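PDB 3TMG: glycine betaine, L-proline ABC transporter, glycine/betaine/L-proline-binding protein (ProX) from Borrelia burgdorferi, which binds glycine betaine between two lobes and probably delivers it, as the substrate-binding protein of an ABC transporter, for uptake into the cell. Local coordinates for residues N33-V38 with A256-V260; F88-N94 with V209-L215; Q142-Y147 with D198-M203; P184-R190 with M242-K247. All coordinates share one frame; numbering follows the deposited sequence.

How the contacts relate
Betaine lies between the two lobes of this periplasmic-binding-protein fold, and the contacts are spread round it. Contacts 1 and 2 lie in the lobe that holds both chain ends, with centres about 20 Å apart; contact 3 belongs to the other lobe, its centre about 37 Å from that of contact 1. Contact 4 spans the two lobes. It adjoins contact 1, because helix 252-262 follows helix 235-247 and Glu258 OE1 packs 3.9 Å from Lys244 CE. The side chains of Val209 in contact 2 and His185 in contact 4 each come within about 7 Å of the betaine, whereas Met203 in contact 3 is about 9 Å from it and about 5 Å from the side chain of betaine-binding Thr136.

Contact 1: residues N33-V38 with A256-V260; sequences NVLKVV and AVEFV
Val37 and Val260 lie alongside each other, pointing opposite ways, and the closest methyls of the pair are Val37 CG1 and Val260 CG2, 3.6 Å apart. The other branch of Val37 is turned to a different neighbour: CG2, opposite the carbonyl carbon about CA-CB (CG1 at chi1 173°), meets Val257 CG2 at 3.7 Å, these two side chains standing at about a right angle. The segments 33-38 and 256-260, parts of helices 26-41 and 252-262 of the substrate-binding domain, cross at -65°, their axes 8.6 Å apart. At the crossing Ala256 CB rests directly on backbone, 3.5 Å from Asn33 C, and also touches Val37 CG2 at 3.8 Å. Further round, both Val34 methyls converge obliquely on Phe259 CD1, CG2 at 3.8 Å and CG1 at 4.0 Å. Leu241 of helix 235-247 touches both Val34 and Phe259, joining a third helix to this apolar layer, while the Asn33 amide turns back to Thr29 O.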
loop_
_atom_site.group_PDB
_atom_site.type_symbol
_atom_site.label_atom_id
_atom_site.label_comp_id
_atom_site.label_asym_id
_atom_site.label_seq_id
_atom_site.Cartn_x
_atom_site.Cartn_y
_atom_site.Cartn_z
ATOM N N ASN A 33 3.295 -6.746 -9.339
ATOM C CA ASN A 33 3.704 -6.937 -10.736
ATOM C C ASN A 33 5.212 -7.121 -10.923
ATOM O O ASN A 33 5.635 -7.974 -11.718
ATOM C CB ASN A 33 3.159 -5.818 -11.637
ATOM C CG ASN A 33 1.722 -6.069 -12.081
ATOM O OD1 ASN A 33 1.511 -6.689 -13.108
ATOM N ND2 ASN A 33 0.721 -5.540 -11.335
ATOM N N VAL A 34 6.010 -6.385 -10.164
ATOM C CA VAL A 34 7.481 -6.644 -10.176
ATOM C C VAL A 34 7.777 -8.095 -9.760
ATOM O O VAL A 34 8.486 -8.791 -10.479
ATOM C CB VAL A 34 8.263 -5.680 -9.271
ATOM C CG1 VAL A 34 9.725 -6.164 -9.059
ATOM C CG2 VAL A 34 8.265 -4.300 -9.902
ATOM N N LEU A 35 7.218 -8.552 -8.634
ATOM C CA LEU A 35 7.448 -9.937 -8.211
ATOM C C LEU A 35 6.885 -10.969 -9.192
ATOM O O LEU A 35 7.484 -12.041 -9.424
ATOM C CB LEU A 35 6.978 -10.174 -6.783
ATOM C CG LEU A 35 7.910 -9.607 -5.696
ATOM C CD1 LEU A 35 7.483 -10.107 -4.319
ATOM C CD2 LEU A 35 9.404 -9.942 -5.873
ATOM N N LYS A 36 5.756 -10.640 -9.818
ATOM C CA LYS A 36 5.254 -11.510 -10.856
ATOM C C LYS A 36 6.323 -11.730 -11.961
ATOM O O LYS A 36 6.562 -12.856 -12.406
ATOM C CB LYS A 36 3.981 -10.912 -11.450
ATOM C CG LYS A 36 3.360 -11.827 -12.493
ATOM C CD LYS A 36 2.055 -11.190 -12.949
ATOM C CE LYS A 36 1.896 -11.440 -14.402
ATOM N NZ LYS A 36 0.732 -12.323 -14.586
ATOM N N VAL A 37 6.922 -10.641 -12.421
ATOM C CA VAL A 37 7.976 -10.684 -13.459
ATOM C C VAL A 37 9.199 -11.487 -12.989
ATOM O O VAL A 37 9.711 -12.333 -13.714
ATOM C CB VAL A 37 8.359 -9.250 -13.906
ATOM C CG1 VAL A 37 9.567 -9.279 -14.836
ATOM C CG2 VAL A 37 7.159 -8.617 -14.620
ATOM N N VAL A 38 9.638 -11.242 -11.757
ATOM C CA VAL A 38 10.738 -11.996 -11.157
ATOM C C VAL A 38 10.459 -13.520 -11.152
ATOM O O VAL A 38 11.297 -14.311 -11.661
ATOM C CB VAL A 38 11.018 -11.476 -9.737
ATOM C CG1 VAL A 38 12.037 -12.360 -9.055
ATOM C CG2 VAL A 38 11.488 -10.025 -9.808
ATOM N N ALA A 256 6.553 -3.145 -15.084
ATOM C CA ALA A 256 7.305 -4.082 -14.207
ATOM C C ALA A 256 8.374 -4.861 -14.991
ATOM O O ALA A 256 9.482 -5.102 -14.467
ATOM C CB ALA A 256 6.337 -5.042 -13.487
ATOM N N VAL A 257 8.040 -5.318 -16.199
ATOM C CA VAL A 257 9.031 -5.973 -17.034
ATOM C C VAL A 257 10.240 -5.034 -17.231
ATOM O O VAL A 257 11.388 -5.443 -17.020
ATOM C CB VAL A 257 8.429 -6.430 -18.381
ATOM C CG1 VAL A 257 9.538 -6.903 -19.333
ATOM C CG2 VAL A 257 7.412 -7.531 -18.138
ATOM N N GLU A 258 9.980 -3.786 -17.644
ATOM C CA GLU A 258 11.038 -2.762 -17.788
ATOM C C GLU A 258 11.822 -2.534 -16.476
ATOM O O GLU A 258 13.054 -2.474 -16.496
ATOM C CB GLU A 258 10.495 -1.412 -18.290
ATOM C CG GLU A 258 9.781 -1.490 -19.627
ATOM C CD GLU A 258 9.246 -0.128 -20.088
ATOM O OE1 GLU A 258 9.930 0.894 -19.812
ATOM O OE2 GLU A 258 8.154 -0.082 -20.714
ATOM N N PHE A 259 11.111 -2.418 -15.359
ATOM C CA PHE A 259 11.771 -2.229 -14.038
ATOM C C PHE A 259 12.800 -3.335 -13.745
ATOM O O PHE A 259 13.940 -3.063 -13.334
ATOM C CB PHE A 259 10.726 -2.187 -12.916
ATOM C CG PHE A 259 11.328 -2.074 -11.560
ATOM C CD1 PHE A 259 11.741 -3.202 -10.878
ATOM C CD2 PHE A 259 11.448 -0.839 -10.950
ATOM C CE1 PHE A 259 12.345 -3.093 -9.610
ATOM C CE2 PHE A 259 11.998 -0.725 -9.664
ATOM C CZ PHE A 259 12.456 -1.853 -8.992
ATOM N N VAL A 260 12.402 -4.571 -13.989
ATOM C CA VAL A 260 13.265 -5.736 -13.726
ATOM C C VAL A 260 14.519 -5.743 -14.637
ATOM O O VAL A 260 15.624 -6.043 -14.168
ATOM C CB VAL A 260 12.447 -7.053 -13.808
ATOM C CG1 VAL A 260 13.363 -8.290 -13.859
ATOM C CG2 VAL A 260 11.496 -7.149 -12.613
#

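Contact 2: residues F88-N94 with V209-L215; sequences FVDLGAN and VHTLVRL
His210 and Asp90 are brought together by two different first torsions: the imidazole swings to the side of its own backbone N (chi1 -77°), whereas the Asp90 carboxylate extends opposite its N (chi1 -175°). Both lie on an antiparallel strand pair, 88-93 with 209-214, in the sheet of the lobe holding the chain ends. Val89 and Val213 form a hydrogen-bonded pair through two backbone bonds. His210 ND1 donates to the syn lone pair of Asp90 OD1 over 2.8 Å; the oxygen lies in the imidazole plane although the carboxylate is turned 75° from it. Gly92 N reaches the same oxygen on its anti side at 3.1 Å, closing an Asx turn. Two donors therefore fix OD1, while Tyr81 binds OD2. The backbone of Gly92 and Ala93 lies over one face of the imidazole.

Leu212 splits its branches: CD1 sits over the Phe88 ring, 4.1 Å from the centroid, and CD2 presses on Asp90 CG at 3.5 Å. Leu91 CD1 meets Val213 CG1 at 3.6 Å, where Val213 also touches Phe228 of helix 222-230. At the corner, Asn94 N bonds to Val209 O, and Asn94 ND2 gives a nearly straight bond to Thr211 OG1, 2.9 Å long.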
loop_
_atom_site.group_PDB
_atom_site.type_symbol
_atom_site.label_atom_id
_atom_site.label_comp_id
_atom_site.label_asym_id
_atom_site.label_seq_id
_atom_site.Cartn_x
_atom_site.Cartn_y
_atom_site.Cartn_z
ATOM N N PHE A 88 -0.411 -17.363 9.441
ATOM C CA PHE A 88 0.543 -17.006 8.394
ATOM C C PHE A 88 1.927 -16.775 8.997
ATOM O O PHE A 88 2.080 -16.770 10.235
ATOM C CB PHE A 88 0.049 -15.786 7.571
ATOM C CG PHE A 88 -0.257 -14.549 8.394
ATOM C CD1 PHE A 88 0.760 -13.816 9.002
ATOM C CD2 PHE A 88 -1.561 -14.085 8.506
ATOM C CE1 PHE A 88 0.479 -12.676 9.772
ATOM C CE2 PHE A 88 -1.860 -12.925 9.240
ATOM C CZ PHE A 88 -0.835 -12.209 9.879
ATOM N N VAL A 89 2.939 -16.621 8.153
ATOM C CA VAL A 89 4.296 -16.328 8.655
ATOM C C VAL A 89 4.683 -14.917 8.226
ATOM O O VAL A 89 4.636 -14.611 7.041
ATOM C CB VAL A 89 5.376 -17.295 8.104
ATOM C CG1 VAL A 89 6.700 -17.029 8.806
ATOM C CG2 VAL A 89 4.981 -18.750 8.328
ATOM N N ASP A 90 5.068 -14.078 9.181
ATOM C CA ASP A 90 5.447 -12.710 8.870
ATOM C C ASP A 90 6.957 -12.705 8.658
ATOM O O ASP A 90 7.706 -12.948 9.617
ATOM C CB ASP A 90 5.070 -11.819 10.054
ATOM C CG ASP A 90 5.319 -10.316 9.792
ATOM O OD1 ASP A 90 6.136 -9.947 8.909
ATOM O OD2 ASP A 90 4.658 -9.490 10.488
ATOM N N LEU A 91 7.415 -12.416 7.440
ATOM C CA LEU A 91 8.854 -12.567 7.150
ATOM C C LEU A 91 9.686 -11.329 7.495
ATOM O O LEU A 91 10.918 -11.388 7.472
ATOM C CB LEU A 91 9.095 -12.975 5.703
ATOM C CG LEU A 91 8.398 -14.250 5.238
ATOM C CD1 LEU A 91 8.763 -14.591 3.789
ATOM C CD2 LEU A 91 8.691 -15.418 6.174
ATOM N N GLY A 92 9.013 -10.229 7.847
ATOM C CA GLY A 92 9.685 -8.946 8.076
ATOM C C GLY A 92 9.272 -7.915 7.051
ATOM O O GLY A 92 8.328 -8.161 6.305
ATOM N N ALA A 93 9.987 -6.778 6.989
ATOM C CA ALA A 93 9.565 -5.633 6.170
ATOM C C ALA A 93 10.153 -5.790 4.790
ATOM O O ALA A 93 11.322 -6.174 4.665
ATOM C CB ALA A 93 10.058 -4.305 6.784
ATOM N N ASN A 94 9.361 -5.468 3.763
ATOM C CA ASN A 94 9.938 -5.288 2.409
ATOM C C ASN A 94 10.170 -3.808 2.065
ATOM O O ASN A 94 10.774 -3.487 1.029
ATOM C CB ASN A 94 9.057 -5.955 1.341
ATOM C CG ASN A 94 7.651 -5.392 1.292
ATOM O OD1 ASN A 94 7.454 -4.197 1.060
ATOM N ND2 ASN A 94 6.666 -6.264 1.473
ATOM N N VAL A 209 5.956 -1.928 5.420
ATOM C CA VAL A 209 5.083 -2.872 4.691
ATOM C C VAL A 209 5.786 -4.205 4.826
ATOM O O VAL A 209 7.007 -4.284 4.569
ATOM C CB VAL A 209 4.951 -2.480 3.205
ATOM C CG1 VAL A 209 3.901 -3.338 2.471
ATOM C CG2 VAL A 209 4.597 -0.976 3.077
ATOM N N HIS A 210 5.037 -5.230 5.222
ATOM C CA HIS A 210 5.634 -6.541 5.426
ATOM C C HIS A 210 5.233 -7.540 4.397
ATOM O O HIS A 210 4.266 -7.332 3.656
ATOM C CB HIS A 210 5.296 -7.089 6.838
ATOM C CG HIS A 210 6.121 -6.457 7.945
ATOM N ND1 HIS A 210 6.605 -7.173 9.006
ATOM C CD2 HIS A 210 6.486 -5.151 8.161
ATOM C CE1 HIS A 210 7.275 -6.360 9.835
ATOM N NE2 HIS A 210 7.238 -5.121 9.317
ATOM N N THR A 211 6.022 -8.613 4.332
ATOM C CA THR A 211 5.776 -9.709 3.417
ATOM C C THR A 211 5.287 -10.865 4.307
ATOM O O THR A 211 5.949 -11.234 5.284
ATOM C CB THR A 211 7.084 -10.131 2.700
ATOM O OG1 THR A 211 7.511 -9.065 1.827
ATOM C CG2 THR A 211 6.835 -11.400 1.841
ATOM N N LEU A 212 4.103 -11.382 4.007
ATOM C CA LEU A 212 3.587 -12.535 4.731
ATOM C C LEU A 212 3.439 -13.700 3.773
ATOM O O LEU A 212 3.056 -13.506 2.610
ATOM C CB LEU A 212 2.231 -12.240 5.367
ATOM C CG LEU A 212 2.041 -10.860 5.989
ATOM C CD1 LEU A 212 0.580 -10.633 6.365
ATOM C CD2 LEU A 212 2.946 -10.606 7.201
ATOM N N VAL A 213 3.699 -14.920 4.258
ATOM C CA VAL A 213 3.548 -16.111 3.414
ATOM C C VAL A 213 2.709 -17.145 4.175
ATOM O O VAL A 213 2.571 -17.090 5.390
ATOM C CB VAL A 213 4.911 -16.726 2.976
ATOM C CG1 VAL A 213 5.724 -15.757 2.142
ATOM C CG2 VAL A 213 5.723 -17.197 4.185
ATOM N N ARG A 214 2.116 -18.064 3.439
ATOM C CA ARG A 214 1.284 -19.103 4.056
ATOM C C ARG A 214 2.143 -20.043 4.914
ATOM O O ARG A 214 3.315 -20.210 4.634
ATOM C CB ARG A 214 0.521 -19.897 2.995
ATOM C CG ARG A 214 1.366 -20.567 1.926
ATOM C CD ARG A 214 0.517 -21.468 1.038
ATOM N NE ARG A 214 1.333 -22.259 0.120
ATOM C CZ ARG A 214 1.897 -23.434 0.409
ATOM N NH1 ARG A 214 1.729 -23.992 1.605
ATOM N NH2 ARG A 214 2.606 -24.069 -0.533
ATOM N N LEU A 215 1.524 -20.666 5.920
ATOM C CA LEU A 215 2.151 -21.676 6.778
ATOM C C LEU A 215 3.081 -22.714 6.104
ATOM O O LEU A 215 4.167 -22.992 6.612
ATOM C CB LEU A 215 1.077 -22.414 7.620
ATOM C CG LEU A 215 0.371 -21.597 8.714
ATOM C CD1 LEU A 215 -0.548 -22.451 9.572
ATOM C CD2 LEU A 215 1.366 -20.837 9.585
#

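Contact 3: residues Q142-Y147 with D198-M203; sequences QALNYY and DPDLIM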
loop_
_atom_site.group_PDB
_atom_site.type_symbol
_atom_site.label_atom_id
_atom_site.label_comp_id
_atom_site.label_asym_id
_atom_site.label_seq_id
_atom_site.Cartn_x
_atom_site.Cartn_y
_atom_site.Cartn_z
ATOM N N GLN A 142 -11.622 5.344 12.823
ATOM C CA GLN A 142 -11.345 5.291 14.265
ATOM C C GLN A 142 -10.797 6.649 14.774
ATOM O O GLN A 142 -11.177 7.104 15.867
ATOM C CB GLN A 142 -10.385 4.126 14.583
ATOM C CG GLN A 142 -11.039 2.757 14.315
ATOM C CD GLN A 142 -10.082 1.569 14.395
ATOM O OE1 GLN A 142 -8.883 1.698 14.203
ATOM N NE2 GLN A 142 -10.633 0.394 14.669
ATOM N N ALA A 143 -9.930 7.300 13.982
ATOM C CA ALA A 143 -9.419 8.652 14.308
ATOM C C ALA A 143 -10.519 9.742 14.340
ATOM O O ALA A 143 -10.568 10.584 15.262
ATOM C CB ALA A 143 -8.307 9.049 13.328
ATOM N N LEU A 144 -11.422 9.698 13.356
ATOM C CA LEU A 144 -12.567 10.625 13.349
ATOM C C LEU A 144 -13.384 10.464 14.601
ATOM O O LEU A 144 -13.744 11.459 15.220
ATOM C CB LEU A 144 -13.457 10.461 12.122
ATOM C CG LEU A 144 -12.833 10.991 10.835
ATOM C CD1 LEU A 144 -13.662 10.557 9.620
ATOM C CD2 LEU A 144 -12.628 12.513 10.852
ATOM N N ASN A 145 -13.615 9.227 15.018
ATOM C CA ASN A 145 -14.340 8.988 16.273
ATOM C C ASN A 145 -13.588 9.503 17.482
ATOM O O ASN A 145 -14.147 10.172 18.333
ATOM C CB ASN A 145 -14.621 7.502 16.461
ATOM C CG ASN A 145 -15.580 6.964 15.438
ATOM O OD1 ASN A 145 -16.617 7.578 15.149
ATOM N ND2 ASN A 145 -15.278 5.790 14.905
ATOM N N TYR A 146 -12.323 9.144 17.566
ATOM C CA TYR A 146 -11.484 9.484 18.703
ATOM C C TYR A 146 -11.401 10.989 18.939
ATOM O O TYR A 146 -11.455 11.475 20.089
ATOM C CB TYR A 146 -10.048 8.958 18.433
ATOM C CG TYR A 146 -9.121 9.209 19.596
ATOM C CD1 TYR A 146 -9.086 8.331 20.686
ATOM C CD2 TYR A 146 -8.315 10.327 19.621
ATOM C CE1 TYR A 146 -8.263 8.592 21.788
ATOM C CE2 TYR A 146 -7.480 10.586 20.694
ATOM C CZ TYR A 146 -7.451 9.722 21.766
ATOM O OH TYR A 146 -6.613 10.016 22.826
ATOM N N TYR A 147 -11.211 11.731 17.861
ATOM C CA TYR A 147 -10.996 13.163 17.955
ATOM C C TYR A 147 -12.312 13.933 17.996
ATOM O O TYR A 147 -12.307 15.165 18.018
ATOM C CB TYR A 147 -10.104 13.660 16.804
ATOM C CG TYR A 147 -8.642 13.286 17.010
ATOM C CD1 TYR A 147 -7.899 13.859 18.054
ATOM C CD2 TYR A 147 -8.006 12.376 16.174
ATOM C CE1 TYR A 147 -6.559 13.520 18.267
ATOM C CE2 TYR A 147 -6.664 12.037 16.376
ATOM C CZ TYR A 147 -5.940 12.631 17.417
ATOM O OH TYR A 147 -4.592 12.320 17.610
ATOM N N ASP A 198 -1.153 14.574 14.563
ATOM C CA ASP A 198 -2.006 13.525 15.118
ATOM C C ASP A 198 -1.489 13.309 16.550
ATOM O O ASP A 198 -0.661 12.407 16.800
ATOM C CB ASP A 198 -1.862 12.288 14.199
ATOM C CG ASP A 198 -2.489 10.999 14.765
ATOM O OD1 ASP A 198 -3.420 11.062 15.639
ATOM O OD2 ASP A 198 -2.034 9.918 14.265
ATOM N N PRO A 199 -1.937 14.170 17.493
ATOM C CA PRO A 199 -1.310 14.303 18.839
ATOM C C PRO A 199 -1.229 12.986 19.578
ATOM O O PRO A 199 -0.263 12.739 20.316
ATOM C CB PRO A 199 -2.271 15.216 19.610
ATOM C CG PRO A 199 -3.090 15.922 18.571
ATOM C CD PRO A 199 -2.943 15.225 17.244
ATOM N N ASP A 200 -2.261 12.171 19.423
ATOM C CA ASP A 200 -2.335 10.919 20.158
ATOM C C ASP A 200 -1.945 9.691 19.320
ATOM O O ASP A 200 -2.046 8.534 19.785
ATOM C CB ASP A 200 -3.706 10.790 20.805
ATOM C CG ASP A 200 -3.885 11.773 21.955
ATOM O OD1 ASP A 200 -2.904 12.416 22.352
ATOM O OD2 ASP A 200 -4.996 11.884 22.490
ATOM N N LEU A 201 -1.454 9.961 18.104
ATOM C CA LEU A 201 -0.849 8.945 17.220
ATOM C C LEU A 201 -1.834 7.823 16.866
ATOM O O LEU A 201 -1.455 6.687 16.765
ATOM C CB LEU A 201 0.435 8.335 17.846
ATOM C CG LEU A 201 1.559 8.015 16.850
ATOM C CD1 LEU A 201 2.121 9.324 16.305
ATOM C CD2 LEU A 201 2.658 7.211 17.538
ATOM N N ILE A 202 -3.114 8.150 16.701
ATOM C CA ILE A 202 -4.076 7.142 16.310
ATOM C C ILE A 202 -3.715 6.511 14.938
ATOM O O ILE A 202 -3.928 5.322 14.709
ATOM C CB ILE A 202 -5.504 7.759 16.308
ATOM C CG1 ILE A 202 -5.782 8.478 17.649
ATOM C CG2 ILE A 202 -6.556 6.699 15.969
ATOM C CD1 ILE A 202 -5.766 7.589 18.911
ATOM N N MET A 203 -3.163 7.315 14.036
ATOM C CA MET A 203 -2.780 6.821 12.722
ATOM C C MET A 203 -1.432 6.084 12.720
ATOM O O MET A 203 -1.006 5.538 11.668
ATOM C CB MET A 203 -2.715 7.965 11.705
ATOM C CG MET A 203 -3.973 8.846 11.609
ATOM S SD MET A 203 -5.375 7.892 11.034
ATOM C CE MET A 203 -4.934 7.499 9.340
#
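Ile202 reaches from the loop 198-203 to the C-terminal end of helix 135-146, in the lobe opposite the chain ends, just after the type I beta turn Asp198-Leu201. From its CB, the CG2 methyl branches to the helix backbone and lies 3.8 Å from Ala143 CA. The longer branch is set on the side of the backbone N (chi1 -51°), and its CG1 touches both tyrosines, 3.7 Å from Tyr146 CD2 and 3.9 Å from Tyr147 CE2. At the tip, CD1 stands over the centre of the Tyr146 ring, 3.6 Å from the centroid and only 4° off the normal, a CH-pi contact. Tyr146 in turn directs its CD2 edge onto the face of the Tyr147 ring, an edge-to-face (T-shaped) arrangement.

The phenol oxygens pin the turn. Tyr146 OH donates to Asp200 OD2, a very short bond, with the carboxylate plane 75° from the ring. Tyr147 OH does double duty, accepting from Asp200 N at 3.0 Å while giving its proton to Asp198 OD1. That carboxylate also holds the backbone just past the turn, OD1 accepting from Ile202 N and OD2 from Met203 N. Tyr147 OH approaches Asp198 OD1 along the anti lone pair, 2.6 Å away.

Contact 4: residues P184-R190 with M242-K247; sequences PHWAFSR and MDKNDK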
loop_
_atom_site.group_PDB
_atom_site.type_symbol
_atom_site.label_atom_id
_atom_site.label_comp_id
_atom_site.label_asym_id
_atom_site.label_seq_id
_atom_site.Cartn_x
_atom_site.Cartn_y
_atom_site.Cartn_z
ATOM N N PRO A 184 4.789 5.855 1.092
ATOM C CA PRO A 184 5.278 6.545 -0.095
ATOM C C PRO A 184 4.162 6.821 -1.098
ATOM O O PRO A 184 3.360 5.932 -1.381
ATOM C CB PRO A 184 6.290 5.541 -0.708
ATOM C CG PRO A 184 5.765 4.192 -0.258
ATOM C CD PRO A 184 5.161 4.436 1.128
ATOM N N HIS A 185 4.113 8.038 -1.635
ATOM C CA HIS A 185 3.146 8.339 -2.692
ATOM C C HIS A 185 3.663 9.520 -3.472
ATOM O O HIS A 185 4.184 10.491 -2.869
ATOM C CB HIS A 185 1.736 8.614 -2.121
ATOM C CG HIS A 185 0.622 8.396 -3.131
ATOM N ND1 HIS A 185 0.419 9.233 -4.159
ATOM C CD2 HIS A 185 -0.298 7.362 -3.287
ATOM C CE1 HIS A 185 -0.638 8.811 -4.910
ATOM N NE2 HIS A 185 -1.085 7.673 -4.383
ATOM N N TRP A 186 3.554 9.461 -4.793
ATOM C CA TRP A 186 3.963 10.628 -5.645
ATOM C C TRP A 186 3.078 11.862 -5.451
ATOM O O TRP A 186 3.461 12.981 -5.842
ATOM C CB TRP A 186 4.027 10.211 -7.137
ATOM C CG TRP A 186 2.740 9.553 -7.559
ATOM C CD1 TRP A 186 2.465 8.182 -7.665
ATOM C CD2 TRP A 186 1.461 10.217 -7.820
ATOM N NE1 TRP A 186 1.134 7.966 -7.967
ATOM C CE2 TRP A 186 0.490 9.154 -8.111
ATOM C CE3 TRP A 186 1.041 11.547 -7.870
ATOM C CZ2 TRP A 186 -0.808 9.429 -8.451
ATOM C CZ3 TRP A 186 -0.290 11.804 -8.174
ATOM C CH2 TRP A 186 -1.195 10.762 -8.464
ATOM N N ALA A 187 1.910 11.712 -4.806
ATOM C CA ALA A 187 1.036 12.887 -4.569
ATOM C C ALA A 187 1.760 13.999 -3.792
ATOM O O ALA A 187 1.495 15.180 -4.022
ATOM C CB ALA A 187 -0.245 12.490 -3.831
ATOM N N PHE A 188 2.671 13.613 -2.878
ATOM C CA PHE A 188 3.453 14.587 -2.111
ATOM C C PHE A 188 4.469 15.355 -2.940
ATOM O O PHE A 188 4.854 16.473 -2.581
ATOM C CB PHE A 188 4.117 13.891 -0.890
ATOM C CG PHE A 188 3.123 13.580 0.179
ATOM C CD1 PHE A 188 2.760 14.568 1.082
ATOM C CD2 PHE A 188 2.502 12.335 0.249
ATOM C CE1 PHE A 188 1.787 14.314 2.047
ATOM C CE2 PHE A 188 1.533 12.085 1.214
ATOM C CZ PHE A 188 1.180 13.081 2.111
ATOM N N SER A 189 4.881 14.820 -4.081
ATOM C CA SER A 189 5.728 15.652 -4.938
ATOM C C SER A 189 4.982 16.365 -6.052
ATOM O O SER A 189 5.397 17.431 -6.483
ATOM C CB SER A 189 6.923 14.872 -5.457
ATOM O OG SER A 189 6.448 13.745 -6.131
ATOM N N ARG A 190 3.853 15.810 -6.496
ATOM C CA ARG A 190 3.095 16.397 -7.582
ATOM C C ARG A 190 2.239 17.556 -7.057
ATOM O O ARG A 190 2.008 18.537 -7.754
ATOM C CB ARG A 190 2.204 15.333 -8.267
ATOM C CG ARG A 190 1.660 15.797 -9.612
ATOM C CD ARG A 190 0.838 14.735 -10.345
ATOM N NE ARG A 190 1.567 13.500 -10.677
ATOM C CZ ARG A 190 0.951 12.419 -11.168
ATOM N NH1 ARG A 190 -0.360 12.457 -11.369
ATOM N NH2 ARG A 190 1.621 11.307 -11.455
ATOM N N MET A 242 5.646 3.946 -9.273
ATOM C CA MET A 242 4.241 4.313 -8.958
ATOM C C MET A 242 3.828 5.520 -9.841
ATOM O O MET A 242 2.740 5.536 -10.450
ATOM C CB MET A 242 4.101 4.676 -7.469
ATOM C CG MET A 242 4.296 3.518 -6.472
ATOM S SD MET A 242 4.136 4.216 -4.789
ATOM C CE MET A 242 2.583 5.146 -4.982
ATOM N N ASP A 243 4.738 6.498 -9.950
ATOM C CA ASP A 243 4.468 7.720 -10.735
ATOM C C ASP A 243 4.250 7.389 -12.238
ATOM O O ASP A 243 3.281 7.852 -12.884
ATOM C CB ASP A 243 5.601 8.734 -10.543
ATOM C CG ASP A 243 5.352 10.015 -11.307
ATOM O OD1 ASP A 243 4.399 10.756 -10.944
ATOM O OD2 ASP A 243 6.075 10.262 -12.270
ATOM N N LYS A 244 5.137 6.556 -12.773
ATOM C CA LYS A 244 5.104 6.147 -14.197
ATOM C C LYS A 244 3.797 5.394 -14.491
ATOM O O LYS A 244 3.167 5.659 -15.528
ATOM C CB LYS A 244 6.339 5.294 -14.542
ATOM C CG LYS A 244 6.441 4.759 -15.978
ATOM C CD LYS A 244 7.837 4.147 -16.220
ATOM C CE LYS A 244 7.948 3.263 -17.476
ATOM N NZ LYS A 244 7.588 3.978 -18.722
ATOM N N ASN A 245 3.434 4.452 -13.612
ATOM C CA ASN A 245 2.169 3.686 -13.715
ATOM C C ASN A 245 0.933 4.586 -13.691
ATOM O O ASN A 245 0.026 4.408 -14.514
ATOM C CB ASN A 245 2.023 2.633 -12.598
ATOM C CG ASN A 245 2.887 1.418 -12.832
ATOM O OD1 ASN A 245 3.379 1.232 -13.925
ATOM N ND2 ASN A 245 3.090 0.586 -11.788
ATOM N N ASP A 246 0.948 5.594 -12.801
ATOM C CA ASP A 246 -0.121 6.593 -12.793
ATOM C C ASP A 246 -0.212 7.341 -14.143
ATOM O O ASP A 246 -1.311 7.615 -14.664
ATOM C CB ASP A 246 0.046 7.610 -11.640
ATOM C CG ASP A 246 -0.968 8.736 -11.730
ATOM O OD1 ASP A 246 -2.103 8.480 -11.299
ATOM O OD2 ASP A 246 -0.674 9.848 -12.231
ATOM N N LYS A 247 0.926 7.680 -14.726
ATOM C CA LYS A 247 0.921 8.427 -15.990
ATOM C C LYS A 247 0.666 7.520 -17.190
ATOM O O LYS A 247 0.390 8.011 -18.279
ATOM C CB LYS A 247 2.265 9.151 -16.191
ATOM C CG LYS A 247 2.549 10.194 -15.124
ATOM C CD LYS A 247 3.956 10.793 -15.283
ATOM C CE LYS A 247 4.059 12.039 -14.428
ATOM N NZ LYS A 247 5.490 12.326 -14.086
HETATM O O HOH W 1 4.368 13.335 -10.366
#
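A salt-bridge network joins the short helix 187-190 of one lobe to helix 235-247 of the other, across the interlobe cleft, with Arg190 on one side and Asp243, Asp246 and Lys247 on the other. Arg190 presents the end of its guanidinium to Asp246, NH1 and NH2 both reaching the single atom OD2 at 2.8 Å. The oxygen lies in the guanidinium plane, yet both nitrogens come from the same face of the carboxylate, about 40° out of its plane. Arg190 NH2 gives a second, straighter bond (166°) to Asp243 OD1, and a water accepting from Arg190 NE donates to that oxygen too. Lys247 NZ meets the syn lone pair of Asp243 OD2 at 2.8 Å, which should help offset the two carboxylates.

In this two-lobed binding protein the contact bridges the lobes, its His185 side chain about 7 Å from the betaine. Trp186 packs beneath the network as its floor. Its CZ3 lies 3.2 Å above the centre of the guanidinium plane, while Asp246 OD1 touches CZ2 at 3.3 Å. The Trp186 indole reaches helix 235-247 because CG stands between the backbone N and carbonyl carbon (chi1 52°). The other indole face carries His185 CE1. His185 ND1 accepts from Ala187 N, 3.0 Å away, a capping bond at the turn that leads into the helix; its NE2 is held by Glu160, and Met242 CE rests over one imidazole face, 4.0 Å from CD2.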